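Endonuclease/exonuclease/phosphatase domain-containing protein (Enterococcus faecalis, PDB 3L1W) is of unknown function but belongs to the endonuclease/exonuclease/phosphatase family and may act as a 3'-5' RNA exonuclease. Local coordinates at residues 93-98 with 102-107; 90-93 with 99-102. One frame throughout, in Å; residues are numbered along the deposited sequence.

Contact 1 of 2, residues 93-98 with 102-107; sequences LSETPQ and IHPEAG
A chi1 of -173° swings the His103 ring away from its own N, to the side of its carbonyl carbon, and Leu93 O and Ser94 CA come to lie at the ring's edge, near its plane. His103 CB makes the closest approach, 3.3 Å from Leu93 O. Glu95 CG sits beside the backbone N, anti to the carbonyl carbon (chi1 -63°), and the chain beyond it is extended, which brings its carboxylate against CG and CD of Pro104: Glu95 OE2 lies 3.7 Å from Pro104 CG, a van der Waals contact. Pro104 CD also covers one face of the neighbouring imidazole, offset toward the rim. Polar linkage between the two segments is by one water, which accepts from Glu95 N at 3.1 Å and donates to Ile102 O at 2.8 Å. Ser94 OG accepts from Thr96 N (3.0 Å, N-H...O angle 149°) and is also hydrogen-bonded to Ser101 OG, while Ser94 CB rests against the backbone of Ile102 and His103. Ala106 N bonds to His103 O at 2.9 Å. The arrangement sets an ST turn at Ser94 against a type I beta turn from His103 to Ala106, both within the loop joining strands 83-92 and 111-119 of this DNase I-like fold.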
ATOM      1  N   LEU A  93       5.024  -2.038 -33.340  1.00 19.76           N
ATOM      2  CA  LEU A  93       5.703  -3.314 -33.228  1.00 17.68           C
ATOM      3  C   LEU A  93       5.474  -4.127 -34.493  1.00 24.56           C
ATOM      4  O   LEU A  93       4.805  -5.167 -34.477  1.00 24.98           O
ATOM      5  CB  LEU A  93       5.211  -4.066 -31.983  1.00 21.21           C
ATOM      6  CG  LEU A  93       5.223  -3.261 -30.678  1.00 19.00           C
ATOM      7  CD1 LEU A  93       4.936  -4.173 -29.482  1.00 20.72           C
ATOM      8  CD2 LEU A  93       6.538  -2.541 -30.455  1.00 22.02           C
ATOM      9  N   SER A  94       6.052  -3.637 -35.588  1.00 20.35           N
ATOM     10  CA  SER A  94       5.759  -4.131 -36.919  1.00 23.38           C
ATOM     11  C   SER A  94       7.022  -4.105 -37.757  1.00 24.07           C
ATOM     12  O   SER A  94       8.097  -3.762 -37.260  1.00 24.27           O
ATOM     13  CB  SER A  94       4.728  -3.228 -37.582  1.00 25.16           C
ATOM     14  OG  SER A  94       5.323  -1.990 -37.934  1.00 28.41           O
ATOM     15  N   GLU A  95       6.885  -4.441 -39.035  1.00 26.06           N
ATOM     16  CA  GLU A  95       8.022  -4.411 -39.947  1.00 24.82           C
ATOM     17  C   GLU A  95       8.302  -2.995 -40.458  1.00 31.21           C
ATOM     18  O   GLU A  95       9.280  -2.757 -41.169  1.00 29.92           O
ATOM     19  CB  GLU A  95       7.809  -5.402 -41.095  1.00 28.21           C
ATOM     20  CG  GLU A  95       7.742  -6.843 -40.577  1.00 32.88           C
ATOM     21  CD  GLU A  95       7.636  -7.879 -41.669  1.00 41.74           C
ATOM     22  OE1 GLU A  95       7.184  -7.536 -42.782  1.00 39.61           O
ATOM     23  OE2 GLU A  95       8.002  -9.045 -41.405  1.00 45.64           O
ATOM     24  N   THR A  96       7.440  -2.059 -40.074  1.00 27.02           N
ATOM     25  CA  THR A  96       7.625  -0.649 -40.387  1.00 26.95           C
ATOM     26  C   THR A  96       7.291   0.189 -39.151  1.00 26.78           C
ATOM     27  O   THR A  96       6.229   0.819 -39.068  1.00 26.41           O
ATOM     28  CB  THR A  96       6.753  -0.219 -41.565  1.00 29.98           C
ATOM     29  OG1 THR A  96       5.373  -0.417 -41.236  1.00 29.67           O
ATOM     30  CG2 THR A  96       7.097  -1.046 -42.790  1.00 28.15           C
ATOM     31  N   PRO A  97       8.213   0.205 -38.182  1.00 26.60           N
ATOM     32  CA  PRO A  97       7.950   0.779 -36.859  1.00 23.07           C
ATOM     33  C   PRO A  97       7.566   2.265 -36.832  1.00 22.31           C
ATOM     34  O   PRO A  97       6.953   2.702 -35.864  1.00 24.33           O
ATOM     35  CB  PRO A  97       9.273   0.554 -36.118  1.00 21.09           C
ATOM     36  CG  PRO A  97       9.857  -0.628 -36.757  1.00 20.80           C
ATOM     37  CD  PRO A  97       9.508  -0.495 -38.224  1.00 26.49           C
ATOM     38  N   GLN A  98       7.906   3.031 -37.864  1.00 24.28           N
ATOM     39  CA  GLN A  98       7.618   4.460 -37.817  1.00 25.87           C
ATOM     40  C   GLN A  98       6.224   4.834 -38.311  1.00 27.50           C
ATOM     41  O   GLN A  98       5.828   5.996 -38.232  1.00 32.14           O
ATOM     42  CB  GLN A  98       8.692   5.262 -38.564  1.00 29.90           C
ATOM     43  CG  GLN A  98       9.865   5.651 -37.674  1.00 33.88           C
ATOM     44  CD  GLN A  98      10.602   4.449 -37.122  1.00 31.14           C
ATOM     45  OE1 GLN A  98      10.608   4.205 -35.912  1.00 39.77           O
ATOM     46  NE2 GLN A  98      11.222   3.683 -38.008  1.00 29.38           N
ATOM     47  N   ILE A 102       0.639  -3.160 -38.793  1.00 26.60           N
ATOM     48  CA  ILE A 102       0.419  -4.378 -38.022  1.00 27.11           C
ATOM     49  C   ILE A 102       1.473  -5.424 -38.362  1.00 19.75           C
ATOM     50  O   ILE A 102       1.754  -5.658 -39.536  1.00 27.01           O
ATOM     51  CB  ILE A 102      -0.970  -4.970 -38.332  1.00 32.80           C
ATOM     52  CG1 ILE A 102      -2.063  -3.947 -38.009  1.00 36.93           C
ATOM     53  CG2 ILE A 102      -1.198  -6.240 -37.545  1.00 27.28           C
ATOM     54  CD1 ILE A 102      -3.439  -4.362 -38.478  1.00 43.84           C
ATOM     55  N   HIS A 103       2.059  -6.044 -37.343  1.00 23.07           N
ATOM     56  CA  HIS A 103       2.997  -7.129 -37.612  1.00 24.90           C
ATOM     57  C   HIS A 103       2.262  -8.261 -38.322  1.00 28.52           C
ATOM     58  O   HIS A 103       1.103  -8.526 -38.017  1.00 25.21           O
ATOM     59  CB  HIS A 103       3.637  -7.659 -36.330  1.00 22.56           C
ATOM     60  CG  HIS A 103       4.714  -8.662 -36.588  1.00 24.89           C
ATOM     61  ND1 HIS A 103       6.052  -8.325 -36.627  1.00 31.04           N
ATOM     62  CD2 HIS A 103       4.651  -9.984 -36.875  1.00 21.78           C
ATOM     63  CE1 HIS A 103       6.766  -9.400 -36.912  1.00 25.99           C
ATOM     64  NE2 HIS A 103       5.940 -10.421 -37.065  1.00 31.16           N
ATOM     65  N   PRO A 104       2.924  -8.925 -39.282  1.00 26.63           N
ATOM     66  CA  PRO A 104       2.304 -10.070 -39.954  1.00 23.42           C
ATOM     67  C   PRO A 104       1.646 -11.082 -39.006  1.00 24.11           C
ATOM     68  O   PRO A 104       0.621 -11.659 -39.375  1.00 30.19           O
ATOM     69  CB  PRO A 104       3.485 -10.714 -40.683  1.00 32.26           C
ATOM     70  CG  PRO A 104       4.349  -9.539 -41.050  1.00 32.40           C
ATOM     71  CD  PRO A 104       4.243  -8.599 -39.861  1.00 27.90           C
ATOM     72  N   GLU A 105       2.223 -11.299 -37.826  1.00 24.88           N
ATOM     73  CA  GLU A 105       1.720 -12.310 -36.905  1.00 28.43           C
ATOM     74  C   GLU A 105       0.647 -11.766 -35.966  1.00 29.78           C
ATOM     75  O   GLU A 105      -0.004 -12.535 -35.264  1.00 25.73           O
ATOM     76  CB  GLU A 105       2.862 -12.861 -36.045  1.00 32.85           C
ATOM     77  CG  GLU A 105       4.073 -13.349 -36.823  1.00 44.98           C
ATOM     78  CD  GLU A 105       4.165 -14.854 -36.853  1.00 60.33           C
ATOM     79  OE1 GLU A 105       3.156 -15.499 -37.208  1.00 65.27           O
ATOM     80  OE2 GLU A 105       5.244 -15.390 -36.520  1.00 63.36           O
ATOM     81  N   ALA A 106       0.485 -10.447 -35.929  1.00 29.33           N
ATOM     82  CA  ALA A 106      -0.327  -9.820 -34.885  1.00 33.87           C
ATOM     83  C   ALA A 106      -1.749  -9.557 -35.346  1.00 29.74           C
ATOM     84  O   ALA A 106      -2.019  -9.506 -36.541  1.00 29.56           O
ATOM     85  CB  ALA A 106       0.320  -8.518 -34.402  1.00 29.03           C
ATOM     86  N   GLY A 107      -2.650  -9.375 -34.386  1.00 36.41           N
ATOM     87  CA  GLY A 107      -4.053  -9.159 -34.698  1.00 42.21           C
ATOM     88  C   GLY A 107      -4.477  -7.702 -34.772  1.00 46.85           C
ATOM     89  O   GLY A 107      -5.613  -7.393 -35.126  1.00 39.47           O
TER
HETATM   90  O   HOH W   1       4.305  -5.079 -40.574  1.00 26.50           O

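Contact 2 of 2, residues 90-93 with 99-102; sequences YFWL and QPSI. With EDO (1,2-ethanediol), chain K.
Trp92 lays one face of its indole against the backbone of Gln99, Pro100 and Ser101, with a CH-pi contact from Pro100 CA, and so joins the end of strand 83-92 to the loop that follows it in this DNase I-like fold. The evidence is in the position of Pro100 CA: it stands 3.5 Å from the centroid of the five-membered ring of Trp92 and 15° off the ring normal, so the CA is over the face. Farther out on this side, Gln99 O lies above the rim, 3.4 Å from Trp92 CD2. The pyrrolidine of Pro100 crosses the six-membered part at an angle, its CG 3.6 Å from Trp92 CZ2, and CD reaches Trp92 CH2 at 3.8 Å. Trp92 has CG beside its backbone N and anti to the carbonyl carbon, which turns the indole toward the returning chain; its NE1 is hydrogen-bonded to Arg65 O, a second restraint on the ring's rotation. Ile111 of the adjacent strand also touches the Trp92 side chain.

Phe91 leads the other way, to Glu151 and Leu152, and a 1,2-ethanediol, probably from the crystallisation liquor, sits obliquely against its ring; the diol's bond to Tyr90 O is weak, and it is also hydrogen-bonded to Trp114 NE1. The Gln99 carbonyl that lies over the indole is itself held: Ser101 OG donates to Gln99 O at 2.6 Å, with a C=O...O angle of 151° and the donor tilted 28° from the carbonyl plane, while the same OG lies 3.7 Å from Trp92 CB.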
ATOM      1  N   TYR A  90       7.736   6.805 -29.509  1.00 23.18           N
ATOM      2  CA  TYR A  90       6.980   5.576 -29.638  1.00 22.08           C
ATOM      3  C   TYR A  90       7.063   5.055 -31.056  1.00 19.39           C
ATOM      4  O   TYR A  90       7.414   5.788 -31.989  1.00 21.45           O
ATOM      5  CB  TYR A  90       5.524   5.777 -29.221  1.00 21.50           C
ATOM      6  CG  TYR A  90       4.697   6.660 -30.132  1.00 24.40           C
ATOM      7  CD1 TYR A  90       3.757   6.108 -30.993  1.00 30.76           C
ATOM      8  CD2 TYR A  90       4.819   8.042 -30.092  1.00 28.40           C
ATOM      9  CE1 TYR A  90       2.979   6.906 -31.811  1.00 37.09           C
ATOM     10  CE2 TYR A  90       4.049   8.851 -30.913  1.00 39.81           C
ATOM     11  CZ  TYR A  90       3.130   8.274 -31.767  1.00 42.91           C
ATOM     12  OH  TYR A  90       2.356   9.066 -32.580  1.00 51.93           O
ATOM     13  N   PHE A  91       6.759   3.776 -31.210  1.00 18.48           N
ATOM     14  CA  PHE A  91       6.837   3.141 -32.516  1.00 17.53           C
ATOM     15  C   PHE A  91       5.931   1.924 -32.531  1.00 21.23           C
ATOM     16  O   PHE A  91       5.517   1.428 -31.475  1.00 21.51           O
ATOM     17  CB  PHE A  91       8.279   2.740 -32.841  1.00 19.00           C
ATOM     18  CG  PHE A  91       8.933   1.901 -31.778  1.00 19.88           C
ATOM     19  CD1 PHE A  91       8.856   0.521 -31.821  1.00 18.05           C
ATOM     20  CD2 PHE A  91       9.624   2.494 -30.732  1.00 26.84           C
ATOM     21  CE1 PHE A  91       9.461  -0.252 -30.842  1.00 19.37           C
ATOM     22  CE2 PHE A  91      10.232   1.730 -29.755  1.00 24.57           C
ATOM     23  CZ  PHE A  91      10.152   0.353 -29.806  1.00 18.78           C
ATOM     24  N   TRP A  92       5.626   1.459 -33.734  1.00 19.86           N
ATOM     25  CA  TRP A  92       4.783   0.292 -33.929  1.00 19.92           C
ATOM     26  C   TRP A  92       5.609  -0.989 -33.903  1.00 21.91           C
ATOM     27  O   TRP A  92       6.759  -1.021 -34.353  1.00 22.63           O
ATOM     28  CB  TRP A  92       3.979   0.432 -35.231  1.00 19.49           C
ATOM     29  CG  TRP A  92       2.824   1.350 -35.018  1.00 21.37           C
ATOM     30  CD1 TRP A  92       1.552   0.990 -34.676  1.00 21.67           C
ATOM     31  CD2 TRP A  92       2.839   2.781 -35.059  1.00 23.57           C
ATOM     32  NE1 TRP A  92       0.771   2.110 -34.519  1.00 20.82           N
ATOM     33  CE2 TRP A  92       1.537   3.223 -34.747  1.00 24.47           C
ATOM     34  CE3 TRP A  92       3.826   3.734 -35.342  1.00 22.24           C
ATOM     35  CZ2 TRP A  92       1.190   4.573 -34.717  1.00 23.79           C
ATOM     36  CZ3 TRP A  92       3.482   5.076 -35.311  1.00 25.20           C
ATOM     37  CH2 TRP A  92       2.173   5.483 -35.000  1.00 25.55           C
ATOM     38  N   LEU A  93       5.024  -2.038 -33.340  1.00 19.76           N
ATOM     39  CA  LEU A  93       5.703  -3.314 -33.228  1.00 17.68           C
ATOM     40  C   LEU A  93       5.474  -4.127 -34.493  1.00 24.56           C
ATOM     41  O   LEU A  93       4.805  -5.167 -34.477  1.00 24.98           O
ATOM     42  CB  LEU A  93       5.211  -4.066 -31.983  1.00 21.21           C
ATOM     43  CG  LEU A  93       5.223  -3.261 -30.678  1.00 19.00           C
ATOM     44  CD1 LEU A  93       4.936  -4.173 -29.482  1.00 20.72           C
ATOM     45  CD2 LEU A  93       6.538  -2.541 -30.455  1.00 22.02           C
ATOM     46  N   GLN A  99       5.478   3.856 -38.812  1.00 25.54           N
ATOM     47  CA  GLN A  99       4.147   4.135 -39.334  1.00 30.79           C
ATOM     48  C   GLN A  99       3.125   3.218 -38.697  1.00 23.24           C
ATOM     49  O   GLN A  99       3.439   2.076 -38.382  1.00 25.52           O
ATOM     50  CB  GLN A  99       4.099   3.906 -40.850  1.00 36.55           C
ATOM     51  CG  GLN A  99       5.348   4.289 -41.605  1.00 48.63           C
ATOM     52  CD  GLN A  99       5.484   3.499 -42.890  1.00 60.88           C
ATOM     53  OE1 GLN A  99       6.588   3.303 -43.400  1.00 70.53           O
ATOM     54  NE2 GLN A  99       4.358   3.022 -43.413  1.00 57.92           N
ATOM     55  N   PRO A 100       1.892   3.710 -38.528  1.00 25.90           N
ATOM     56  CA  PRO A 100       0.789   2.860 -38.066  1.00 27.65           C
ATOM     57  C   PRO A 100       0.693   1.630 -38.956  1.00 25.55           C
ATOM     58  O   PRO A 100       0.520   1.747 -40.178  1.00 28.96           O
ATOM     59  CB  PRO A 100      -0.436   3.754 -38.247  1.00 29.55           C
ATOM     60  CG  PRO A 100       0.099   5.144 -38.133  1.00 32.84           C
ATOM     61  CD  PRO A 100       1.470   5.107 -38.736  1.00 28.85           C
ATOM     62  N   SER A 101       0.827   0.460 -38.349  1.00 22.83           N
ATOM     63  CA  SER A 101       0.978  -0.778 -39.105  1.00 24.49           C
ATOM     64  C   SER A 101       0.799  -1.980 -38.195  1.00 26.17           C
ATOM     65  O   SER A 101       0.816  -1.846 -36.974  1.00 27.09           O
ATOM     66  CB  SER A 101       2.361  -0.821 -39.758  1.00 26.39           C
ATOM     67  OG  SER A 101       3.374  -0.522 -38.803  1.00 28.31           O
ATOM     68  N   ILE A 102       0.639  -3.160 -38.793  1.00 26.60           N
ATOM     69  CA  ILE A 102       0.419  -4.378 -38.022  1.00 27.11           C
ATOM     70  C   ILE A 102       1.473  -5.424 -38.362  1.00 19.75           C
ATOM     71  O   ILE A 102       1.754  -5.658 -39.536  1.00 27.01           O
ATOM     72  CB  ILE A 102      -0.970  -4.970 -38.332  1.00 32.80           C
ATOM     73  CG1 ILE A 102      -2.063  -3.947 -38.009  1.00 36.93           C
ATOM     74  CG2 ILE A 102      -1.198  -6.240 -37.545  1.00 27.28           C
ATOM     75  CD1 ILE A 102      -3.439  -4.362 -38.478  1.00 43.84           C
TER
HETATM   76  C1  EDO K 262      12.581   5.039 -32.506  1.00 38.48           C
HETATM   77  O1  EDO K 262      13.946   4.983 -32.064  1.00 48.17           O
HETATM   78  C2  EDO K 262      11.666   4.869 -31.300  1.00 39.48           C
HETATM   79  O2  EDO K 262      10.716   5.936 -31.206  1.00 23.82           O

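In the fold
Both contacts belong to one connection, the loop between strands 83-92 and 111-119, neighbours in the six-stranded sheet of which 83-92 is an outermost strand within the chain. Their centres are 6 Å apart, and their segments interleave as 90-93, 93-98, 99-102 and 102-107, sharing Leu93 and Ile102. Contact 2 lies at the strand end, about 17 Å from the chain centre, and contact 1 lies slightly farther out, at about 19 Å. Two probable hydrogen bonds join them: Ser94 OG to Ser101 OG at 2.6 Å, and Pro97 O to Trp92 N at 2.8 Å. The loop is therefore folded back on its own strand as well as packed against helix 138-151.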